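Local coordinates for gSG7 salivary protein (PDB 6XMB) that inhibits reciprocal activation of host factor XII and prekallikrein, and so bradykinin release, as a salivary anticoagulant, and weakly inhibits the alternative complement pathway, at residues A26-R31 and D93-A98; R41-L46 and K108-T113; H30-G35 and D71-F76. All coordinates share one frame; numbering follows the deposited sequence.

Contact 1: A26-R31 and D93-A98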
loop_
_atom_site.group_PDB
_atom_site.type_symbol
_atom_site.label_atom_id
_atom_site.label_comp_id
_atom_site.label_asym_id
_atom_site.label_seq_id
_atom_site.Cartn_x
_atom_site.Cartn_y
_atom_site.Cartn_z
ATOM N N ALA A 26 -4.984 -3.034 -1.384
ATOM C CA ALA A 26 -4.384 -4.068 -2.221
ATOM C C ALA A 26 -4.784 -3.894 -3.681
ATOM O O ALA A 26 -4.010 -4.248 -4.585
ATOM C CB ALA A 26 -4.787 -5.459 -1.741
ATOM N N PHE A 27 -5.986 -3.359 -3.921
ATOM C CA PHE A 27 -6.398 -3.005 -5.274
ATOM C C PHE A 27 -5.525 -1.883 -5.836
ATOM O O PHE A 27 -5.138 -1.930 -7.009
ATOM C CB PHE A 27 -7.864 -2.592 -5.266
ATOM C CG PHE A 27 -8.417 -2.300 -6.606
ATOM C CD1 PHE A 27 -8.564 -3.306 -7.547
ATOM C CD2 PHE A 27 -8.834 -1.026 -6.933
ATOM C CE1 PHE A 27 -9.094 -3.045 -8.797
ATOM C CE2 PHE A 27 -9.374 -0.765 -8.201
ATOM C CZ PHE A 27 -9.505 -1.780 -9.114
ATOM N N TYR A 28 -5.220 -0.866 -5.011
ATOM C CA TYR A 28 -4.293 0.190 -5.410
ATOM C C TYR A 28 -2.978 -0.410 -5.897
ATOM O O TYR A 28 -2.468 -0.046 -6.954
ATOM C CB TYR A 28 -4.016 1.175 -4.246
ATOM C CG TYR A 28 -2.757 1.975 -4.564
ATOM C CD1 TYR A 28 -2.830 3.122 -5.331
ATOM C CD2 TYR A 28 -1.498 1.504 -4.214
ATOM C CE1 TYR A 28 -1.697 3.799 -5.705
ATOM C CE2 TYR A 28 -0.372 2.152 -4.588
ATOM C CZ TYR A 28 -0.476 3.315 -5.327
ATOM O OH TYR A 28 0.654 3.978 -5.713
ATOM N N LEU A 29 -2.399 -1.323 -5.114
ATOM C CA LEU A 29 -1.104 -1.892 -5.475
ATOM C C LEU A 29 -1.179 -2.614 -6.796
ATOM O O LEU A 29 -0.249 -2.544 -7.607
ATOM C CB LEU A 29 -0.638 -2.866 -4.407
ATOM C CG LEU A 29 0.137 -2.266 -3.260
ATOM C CD1 LEU A 29 0.500 -3.364 -2.257
ATOM C CD2 LEU A 29 1.364 -1.595 -3.827
ATOM N N HIS A 30 -2.264 -3.369 -6.990
ATOM C CA HIS A 30 -2.461 -4.124 -8.211
ATOM C C HIS A 30 -2.524 -3.192 -9.415
ATOM O O HIS A 30 -1.854 -3.423 -10.419
ATOM C CB HIS A 30 -3.735 -4.981 -8.064
ATOM C CG HIS A 30 -4.420 -5.308 -9.359
ATOM N ND1 HIS A 30 -3.990 -6.315 -10.202
ATOM C CD2 HIS A 30 -5.523 -4.777 -9.945
ATOM C CE1 HIS A 30 -4.794 -6.388 -11.252
ATOM N NE2 HIS A 30 -5.733 -5.465 -11.121
ATOM N N ARG A 31 -3.317 -2.122 -9.325
ATOM C CA ARG A 31 -3.369 -1.148 -10.419
ATOM C C ARG A 31 -2.004 -0.535 -10.690
ATOM O O ARG A 31 -1.640 -0.310 -11.847
ATOM C CB ARG A 31 -4.361 -0.028 -10.089
ATOM C CG ARG A 31 -5.771 -0.519 -9.804
ATOM C CD ARG A 31 -6.372 -1.177 -11.058
ATOM N NE ARG A 31 -6.564 -0.240 -12.155
ATOM C CZ ARG A 31 -7.199 -0.552 -13.291
ATOM N NH1 ARG A 31 -7.716 -1.770 -13.466
ATOM N NH2 ARG A 31 -7.322 0.355 -14.247
ATOM N N ASP A 93 -13.374 6.928 -6.235
ATOM C CA ASP A 93 -13.349 8.260 -6.812
ATOM C C ASP A 93 -11.974 8.897 -6.677
ATOM O O ASP A 93 -11.573 9.675 -7.547
ATOM C CB ASP A 93 -14.423 9.123 -6.163
ATOM C CG ASP A 93 -15.793 8.478 -6.219
ATOM O OD1 ASP A 93 -16.145 7.903 -7.279
ATOM O OD2 ASP A 93 -16.511 8.538 -5.199
ATOM N N CYS A 94 -11.231 8.573 -5.614
ATOM C CA CYS A 94 -9.849 9.038 -5.536
ATOM C C CYS A 94 -8.995 8.389 -6.621
ATOM O O CYS A 94 -8.194 9.067 -7.282
ATOM C CB CYS A 94 -9.266 8.760 -4.149
ATOM S SG CYS A 94 -10.024 9.710 -2.804
ATOM N N LEU A 95 -9.177 7.081 -6.829
ATOM C CA LEU A 95 -8.479 6.380 -7.900
ATOM C C LEU A 95 -8.788 6.998 -9.254
ATOM O O LEU A 95 -7.883 7.187 -10.073
ATOM C CB LEU A 95 -8.867 4.903 -7.880
ATOM C CG LEU A 95 -7.816 3.874 -8.266
ATOM C CD1 LEU A 95 -6.716 3.846 -7.238
ATOM C CD2 LEU A 95 -8.458 2.516 -8.377
ATOM N N GLU A 96 -10.060 7.328 -9.508
ATOM C CA GLU A 96 -10.441 7.921 -10.786
ATOM C C GLU A 96 -9.676 9.206 -11.080
ATOM O O GLU A 96 -9.503 9.560 -12.253
ATOM C CB GLU A 96 -11.945 8.199 -10.816
ATOM N N ALA A 97 -9.209 9.913 -10.055
ATOM C CA ALA A 97 -8.523 11.177 -10.289
ATOM C C ALA A 97 -7.012 11.012 -10.411
ATOM O O ALA A 97 -6.375 11.708 -11.218
ATOM C CB ALA A 97 -8.850 12.156 -9.164
ATOM N N ALA A 98 -6.434 10.086 -9.642
ATOM C CA ALA A 98 -4.987 9.930 -9.553
ATOM C C ALA A 98 -4.423 8.923 -10.534
ATOM O O ALA A 98 -3.260 9.041 -10.928
ATOM C CB ALA A 98 -4.586 9.506 -8.137
#

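Contact 2: R41-L46 and K108-T113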
loop_
_atom_site.group_PDB
_atom_site.type_symbol
_atom_site.label_atom_id
_atom_site.label_comp_id
_atom_site.label_asym_id
_atom_site.label_seq_id
_atom_site.Cartn_x
_atom_site.Cartn_y
_atom_site.Cartn_z
ATOM N N ARG A 41 6.904 -1.282 -19.063
ATOM C CA ARG A 41 7.675 -2.485 -19.350
ATOM C C ARG A 41 7.445 -2.947 -20.780
ATOM O O ARG A 41 8.396 -3.138 -21.546
ATOM C CB ARG A 41 7.312 -3.589 -18.357
ATOM C CG ARG A 41 8.070 -4.899 -18.563
ATOM C CD ARG A 41 7.377 -6.047 -17.823
ATOM N NE ARG A 41 6.164 -6.470 -18.521
ATOM C CZ ARG A 41 5.238 -7.277 -18.005
ATOM N NH1 ARG A 41 5.374 -7.747 -16.776
ATOM N NH2 ARG A 41 4.167 -7.608 -18.718
ATOM N N ASN A 42 6.186 -3.099 -21.174
ATOM C CA ASN A 42 5.909 -3.706 -22.475
ATOM C C ASN A 42 6.423 -2.874 -23.633
ATOM O O ASN A 42 7.166 -3.424 -24.470
ATOM C CB ASN A 42 4.413 -3.991 -22.610
ATOM C CG ASN A 42 3.975 -5.175 -21.786
ATOM O OD1 ASN A 42 4.744 -6.111 -21.552
ATOM N ND2 ASN A 42 2.725 -5.150 -21.346
ATOM N N PRO A 43 6.121 -1.579 -23.755
ATOM C CA PRO A 43 6.706 -0.818 -24.868
ATOM C C PRO A 43 8.228 -0.787 -24.847
ATOM O O PRO A 43 8.845 -0.769 -25.915
ATOM C CB PRO A 43 6.098 0.578 -24.704
ATOM C CG PRO A 43 5.634 0.632 -23.293
ATOM C CD PRO A 43 5.208 -0.744 -22.950
ATOM N N LEU A 44 8.865 -0.817 -23.672
ATOM C CA LEU A 44 10.327 -0.852 -23.652
ATOM C C LEU A 44 10.857 -2.226 -24.025
ATOM O O LEU A 44 11.979 -2.340 -24.523
ATOM C CB LEU A 44 10.857 -0.452 -22.279
ATOM C CG LEU A 44 10.928 1.042 -21.982
ATOM C CD1 LEU A 44 11.081 1.244 -20.488
ATOM C CD2 LEU A 44 12.110 1.672 -22.710
ATOM N N TYR A 45 10.082 -3.282 -23.780
ATOM C CA TYR A 45 10.481 -4.584 -24.298
ATOM C C TYR A 45 10.487 -4.587 -25.816
ATOM O O TYR A 45 11.291 -5.299 -26.426
ATOM C CB TYR A 45 9.555 -5.687 -23.789
ATOM C CG TYR A 45 9.919 -6.234 -22.423
ATOM C CD1 TYR A 45 11.172 -5.999 -21.866
ATOM C CD2 TYR A 45 9.011 -7.001 -21.692
ATOM C CE1 TYR A 45 11.511 -6.508 -20.604
ATOM C CE2 TYR A 45 9.344 -7.515 -20.444
ATOM C CZ TYR A 45 10.589 -7.264 -19.909
ATOM O OH TYR A 45 10.909 -7.769 -18.676
ATOM N N LEU A 46 9.593 -3.809 -26.440
ATOM C CA LEU A 46 9.576 -3.704 -27.896
ATOM C C LEU A 46 10.862 -3.080 -28.402
ATOM O O LEU A 46 11.510 -3.611 -29.313
ATOM C CB LEU A 46 8.371 -2.882 -28.355
ATOM C CG LEU A 46 6.976 -3.444 -28.035
ATOM C CD1 LEU A 46 5.885 -2.460 -28.444
ATOM C CD2 LEU A 46 6.752 -4.769 -28.722
ATOM N N LYS A 108 4.718 8.950 -20.607
ATOM C CA LYS A 108 5.792 9.887 -20.905
ATOM C C LYS A 108 7.144 9.299 -20.519
ATOM O O LYS A 108 8.127 9.464 -21.246
ATOM C CB LYS A 108 5.540 11.219 -20.196
ATOM N N LEU A 109 7.217 8.584 -19.391
ATOM C CA LEU A 109 8.511 8.046 -18.978
ATOM C C LEU A 109 8.998 6.980 -19.950
ATOM O O LEU A 109 10.199 6.884 -20.229
ATOM C CB LEU A 109 8.433 7.477 -17.562
ATOM C CG LEU A 109 9.663 6.671 -17.119
ATOM C CD1 LEU A 109 10.918 7.540 -17.157
ATOM C CD2 LEU A 109 9.445 6.138 -15.727
ATOM N N ALA A 110 8.080 6.162 -20.472
ATOM C CA ALA A 110 8.478 5.138 -21.431
ATOM C C ALA A 110 9.054 5.751 -22.701
ATOM O O ALA A 110 9.866 5.119 -23.385
ATOM C CB ALA A 110 7.287 4.246 -21.772
ATOM N N ALA A 111 8.643 6.975 -23.029
ATOM C CA ALA A 111 9.130 7.642 -24.231
ATOM C C ALA A 111 10.535 8.187 -24.027
ATOM O O ALA A 111 11.424 7.961 -24.858
ATOM C CB ALA A 111 8.173 8.764 -24.628
ATOM N N SER A 112 10.755 8.913 -22.926
ATOM C CA SER A 112 12.075 9.471 -22.652
ATOM C C SER A 112 13.087 8.380 -22.327
ATOM O O SER A 112 14.280 8.544 -22.606
ATOM C CB SER A 112 11.994 10.473 -21.503
ATOM O OG SER A 112 11.761 9.828 -20.263
ATOM N N THR A 113 12.637 7.274 -21.726
ATOM C CA THR A 113 13.521 6.132 -21.516
ATOM C C THR A 113 13.926 5.510 -22.843
ATOM O O THR A 113 15.080 5.106 -23.022
ATOM C CB THR A 113 12.840 5.086 -20.629
ATOM O OG1 THR A 113 12.365 5.714 -19.439
ATOM C CG2 THR A 113 13.811 3.996 -20.253
#

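Contact 3: H30-G35 and D71-F76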
loop_
_atom_site.group_PDB
_atom_site.type_symbol
_atom_site.label_atom_id
_atom_site.label_comp_id
_atom_site.label_asym_id
_atom_site.label_seq_id
_atom_site.Cartn_x
_atom_site.Cartn_y
_atom_site.Cartn_z
ATOM N N HIS A 30 -2.264 -3.369 -6.990
ATOM C CA HIS A 30 -2.461 -4.124 -8.211
ATOM C C HIS A 30 -2.524 -3.192 -9.415
ATOM O O HIS A 30 -1.854 -3.423 -10.419
ATOM C CB HIS A 30 -3.735 -4.981 -8.064
ATOM C CG HIS A 30 -4.420 -5.308 -9.359
ATOM N ND1 HIS A 30 -3.990 -6.315 -10.202
ATOM C CD2 HIS A 30 -5.523 -4.777 -9.945
ATOM C CE1 HIS A 30 -4.794 -6.388 -11.252
ATOM N NE2 HIS A 30 -5.733 -5.465 -11.121
ATOM N N ARG A 31 -3.317 -2.122 -9.325
ATOM C CA ARG A 31 -3.369 -1.148 -10.419
ATOM C C ARG A 31 -2.004 -0.535 -10.690
ATOM O O ARG A 31 -1.640 -0.310 -11.847
ATOM C CB ARG A 31 -4.361 -0.028 -10.089
ATOM C CG ARG A 31 -5.771 -0.519 -9.804
ATOM C CD ARG A 31 -6.372 -1.177 -11.058
ATOM N NE ARG A 31 -6.564 -0.240 -12.155
ATOM C CZ ARG A 31 -7.199 -0.552 -13.291
ATOM N NH1 ARG A 31 -7.716 -1.770 -13.466
ATOM N NH2 ARG A 31 -7.322 0.355 -14.247
ATOM N N ALA A 32 -1.245 -0.229 -9.630
ATOM C CA ALA A 32 0.061 0.400 -9.824
ATOM C C ALA A 32 1.024 -0.556 -10.504
ATOM O O ALA A 32 1.768 -0.154 -11.403
ATOM C CB ALA A 32 0.634 0.875 -8.477
ATOM N N LYS A 33 0.995 -1.836 -10.120
ATOM C CA LYS A 33 1.882 -2.817 -10.740
ATOM C C LYS A 33 1.547 -3.012 -12.209
ATOM O O LYS A 33 2.442 -3.062 -13.059
ATOM C CB LYS A 33 1.812 -4.157 -10.011
ATOM C CG LYS A 33 2.635 -5.223 -10.718
ATOM C CD LYS A 33 2.333 -6.648 -10.236
ATOM C CE LYS A 33 2.790 -6.846 -8.798
ATOM N NZ LYS A 33 3.644 -8.071 -8.563
ATOM N N TYR A 34 0.264 -3.139 -12.535
ATOM C CA TYR A 34 -0.076 -3.375 -13.930
ATOM C C TYR A 34 0.025 -2.096 -14.745
ATOM O O TYR A 34 0.259 -2.153 -15.948
ATOM C CB TYR A 34 -1.460 -4.032 -14.026
ATOM C CG TYR A 34 -1.422 -5.523 -13.642
ATOM C CD1 TYR A 34 -1.686 -5.952 -12.335
ATOM C CD2 TYR A 34 -1.102 -6.494 -14.583
ATOM C CE1 TYR A 34 -1.635 -7.311 -11.984
ATOM C CE2 TYR A 34 -1.050 -7.856 -14.236
ATOM C CZ TYR A 34 -1.316 -8.254 -12.939
ATOM O OH TYR A 34 -1.257 -9.597 -12.614
ATOM N N GLY A 35 -0.095 -0.934 -14.120
ATOM C CA GLY A 35 0.326 0.282 -14.801
ATOM C C GLY A 35 1.762 0.196 -15.307
ATOM O O GLY A 35 2.046 0.476 -16.466
ATOM N N ASP A 71 8.932 7.762 -7.923
ATOM C CA ASP A 71 8.280 9.027 -7.632
ATOM C C ASP A 71 6.859 9.058 -8.180
ATOM O O ASP A 71 5.954 9.592 -7.533
ATOM C CB ASP A 71 9.127 10.170 -8.182
ATOM C CG ASP A 71 10.218 10.580 -7.213
ATOM O OD1 ASP A 71 9.871 11.147 -6.152
ATOM O OD2 ASP A 71 11.419 10.312 -7.474
ATOM N N LEU A 72 6.645 8.504 -9.376
ATOM C CA LEU A 72 5.292 8.431 -9.918
ATOM C C LEU A 72 4.393 7.581 -9.027
ATOM O O LEU A 72 3.241 7.944 -8.771
ATOM C CB LEU A 72 5.320 7.872 -11.342
ATOM C CG LEU A 72 6.095 8.702 -12.389
ATOM C CD1 LEU A 72 6.250 7.904 -13.668
ATOM C CD2 LEU A 72 5.413 10.020 -12.662
ATOM N N GLU A 73 4.914 6.462 -8.516
ATOM C CA GLU A 73 4.100 5.581 -7.685
ATOM C C GLU A 73 3.788 6.216 -6.335
ATOM O O GLU A 73 2.661 6.077 -5.832
ATOM C CB GLU A 73 4.802 4.232 -7.500
ATOM C CG GLU A 73 3.964 3.146 -6.827
ATOM C CD GLU A 73 4.013 3.171 -5.291
ATOM O OE1 GLU A 73 2.945 2.986 -4.663
ATOM O OE2 GLU A 73 5.108 3.342 -4.719
ATOM N N SER A 74 4.773 6.914 -5.732
ATOM C CA SER A 74 4.527 7.630 -4.478
ATOM C C SER A 74 3.450 8.685 -4.671
ATOM O O SER A 74 2.542 8.822 -3.849
ATOM C CB SER A 74 5.824 8.291 -3.961
ATOM O OG SER A 74 6.870 7.348 -3.763
ATOM N N THR A 75 3.523 9.430 -5.776
ATOM C CA THR A 75 2.501 10.431 -6.074
ATOM C C THR A 75 1.136 9.794 -6.324
ATOM O O THR A 75 0.107 10.395 -6.006
ATOM C CB THR A 75 2.924 11.252 -7.291
ATOM O OG1 THR A 75 4.259 11.707 -7.091
ATOM C CG2 THR A 75 2.011 12.455 -7.499
ATOM N N PHE A 76 1.102 8.595 -6.904
ATOM C CA PHE A 76 -0.177 7.917 -7.098
ATOM C C PHE A 76 -0.785 7.557 -5.742
ATOM O O PHE A 76 -1.926 7.925 -5.450
ATOM C CB PHE A 76 0.026 6.697 -8.024
ATOM C CG PHE A 76 -1.266 5.961 -8.432
ATOM C CD1 PHE A 76 -2.514 6.536 -8.294
ATOM C CD2 PHE A 76 -1.195 4.682 -8.952
ATOM C CE1 PHE A 76 -3.669 5.837 -8.661
ATOM C CE2 PHE A 76 -2.329 3.980 -9.321
ATOM C CZ PHE A 76 -3.576 4.557 -9.173
#

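Contact 1: A26-R31 and D93-A98
Two aromatic rings of one helix, F27 and Y28, meet the single side chain of L95 in different ways. The F27 ring carries CG of its own helix neighbour R31 on one face, 3.9 Å above the plane and offset toward the rim. L95 CD2 comes up to this ring obliquely, reaching F27 CE2 at 3.4 Å and F27 CD2 at 3.8 Å. The Y28 ring is met at its edge, near the plane, where L95 CD1 lies 4.4 Å from Y28 CD1. L95 thus divides its branches, CD2 to F27 and CD1 to Y28, while R31 CG also stands 4.3 Å from L95 CD2. With CG anti to its backbone N (chi1 -176°), F27 holds its ring where CE2 meets L95.

The short segments run nearly parallel, at 21°, but their axes stay 12.0 Å apart, and the buried surface is 135 Å². Beyond the apolar stem, the polar end of R31 goes to E99 in a salt bridge, and the Y28 hydroxyl is hydrogen-bonded to E73. Helix 59-80 packs on both partners through F76 and F80, which touch L95 and meet the Y28 ring, and so bridges helices 6-49 and 92-116.

Contact 2: R41-L46 and K108-T113
L44, A110 and T113 carry most of the 161 Å² buried here, 65 Å² of it on L44. The leucine sends both methyls to one atom: T113 CG2 lies 3.8 Å from L44 CD2 and 3.9 Å from L44 CD1, and the two side chains cross at about a right angle. L44 CG stands beside its backbone N, anti to the carbonyl carbon (chi1 -81°), which directs the branch point and its two methyls to T113.

A110 supplies the point of closest backbone approach, 6.7 Å between L44 CA and A110 CA, and L44 CD2 also lies 4.2 Å from A110 O. The small A110 methyl faces the ring of P43, with P43 CG 4.3 Å from A110 CB. P43 lacks an N-H for the preceding turn, and the helix is kinked there.

T113 turns its methyl to the leucine and its hydroxyl back to its own helix. T113 OG1 bonds to L109 O at 2.6 Å, from above the carbonyl plane (39° out of it), while T113 N reaches the same oxygen from the opposite face. Two bonds grip L109 O, and the one from OG1 would hold T113 in the rotamer that turns CG2 to L44.

M65 of helix 59-80 touches both L44 and T113, and F15 of the second subunit packs on L44. Nearly parallel axes, 9.6 Å apart and inclined by 22°, fit the first and third helices of an up-down-up three-helix bundle.

Contact 3: H30-G35 and D71-F76
Within the three-helix bundle, A32 on helix 6-49 is the small residue that meets E73 and F76, one turn apart on helix 59-80. Its CB points at the facing helix and makes both contacts: F76 CD2 lies 4.3 Å from A32 CB, approached obliquely to the ring, and the aliphatic E73 CG lies 4.4 Å from A32 CB. The CA atoms of A32 and E73 are 6.9 Å apart, so the backbones come close where the alanine methyl sits. F76 extends toward helix 6-49 with CG anti to its backbone N (chi1 -174°), which puts the ring rather than the chain stem against A32.

The E73 carboxylate is directed elsewhere: OE1 is hydrogen-bonded to Y28 OH, which gives the buried acid a polar partner, and OE2 forms a long, weak ion pair with K25 of the second subunit. Y102 of helix 92-116 stacks on the F76 ring and also hydrogen-bonds to A32 O, tying the third helix to both sides of the contact. F22 of the second subunit packs on A32.

The 118 Å² contact, made by an alanine methyl, an aromatic ring and an acid's aliphatic stem, has its centre about 1 Å from the centre of the chain. It joins the first and second helices of an up-down-up three-helix bundle at mid-length, with the third helix reaching the same spot through Y102.

The three contacts lie along one bundle and all begin on helix 6-49. Contacts 1 and 3 share H30 and R31, and their centres are 8 Å apart. They touch directly: Y28 CE1 lies 3.4 Å from F76 CD2, and L95 CD1 lies 3.8 Å from F76 CZ, so F76 packs against residues of both helices of contact 1. Contact 2 is farther along, its centre 22 Å from that of contact 1 and 15 Å from that of contact 3. It meets contact 3 through L109 CD2 and L72 CD1, 4.2 Å apart, but does not touch contact 1. Each contact also has residues packed against the second subunit.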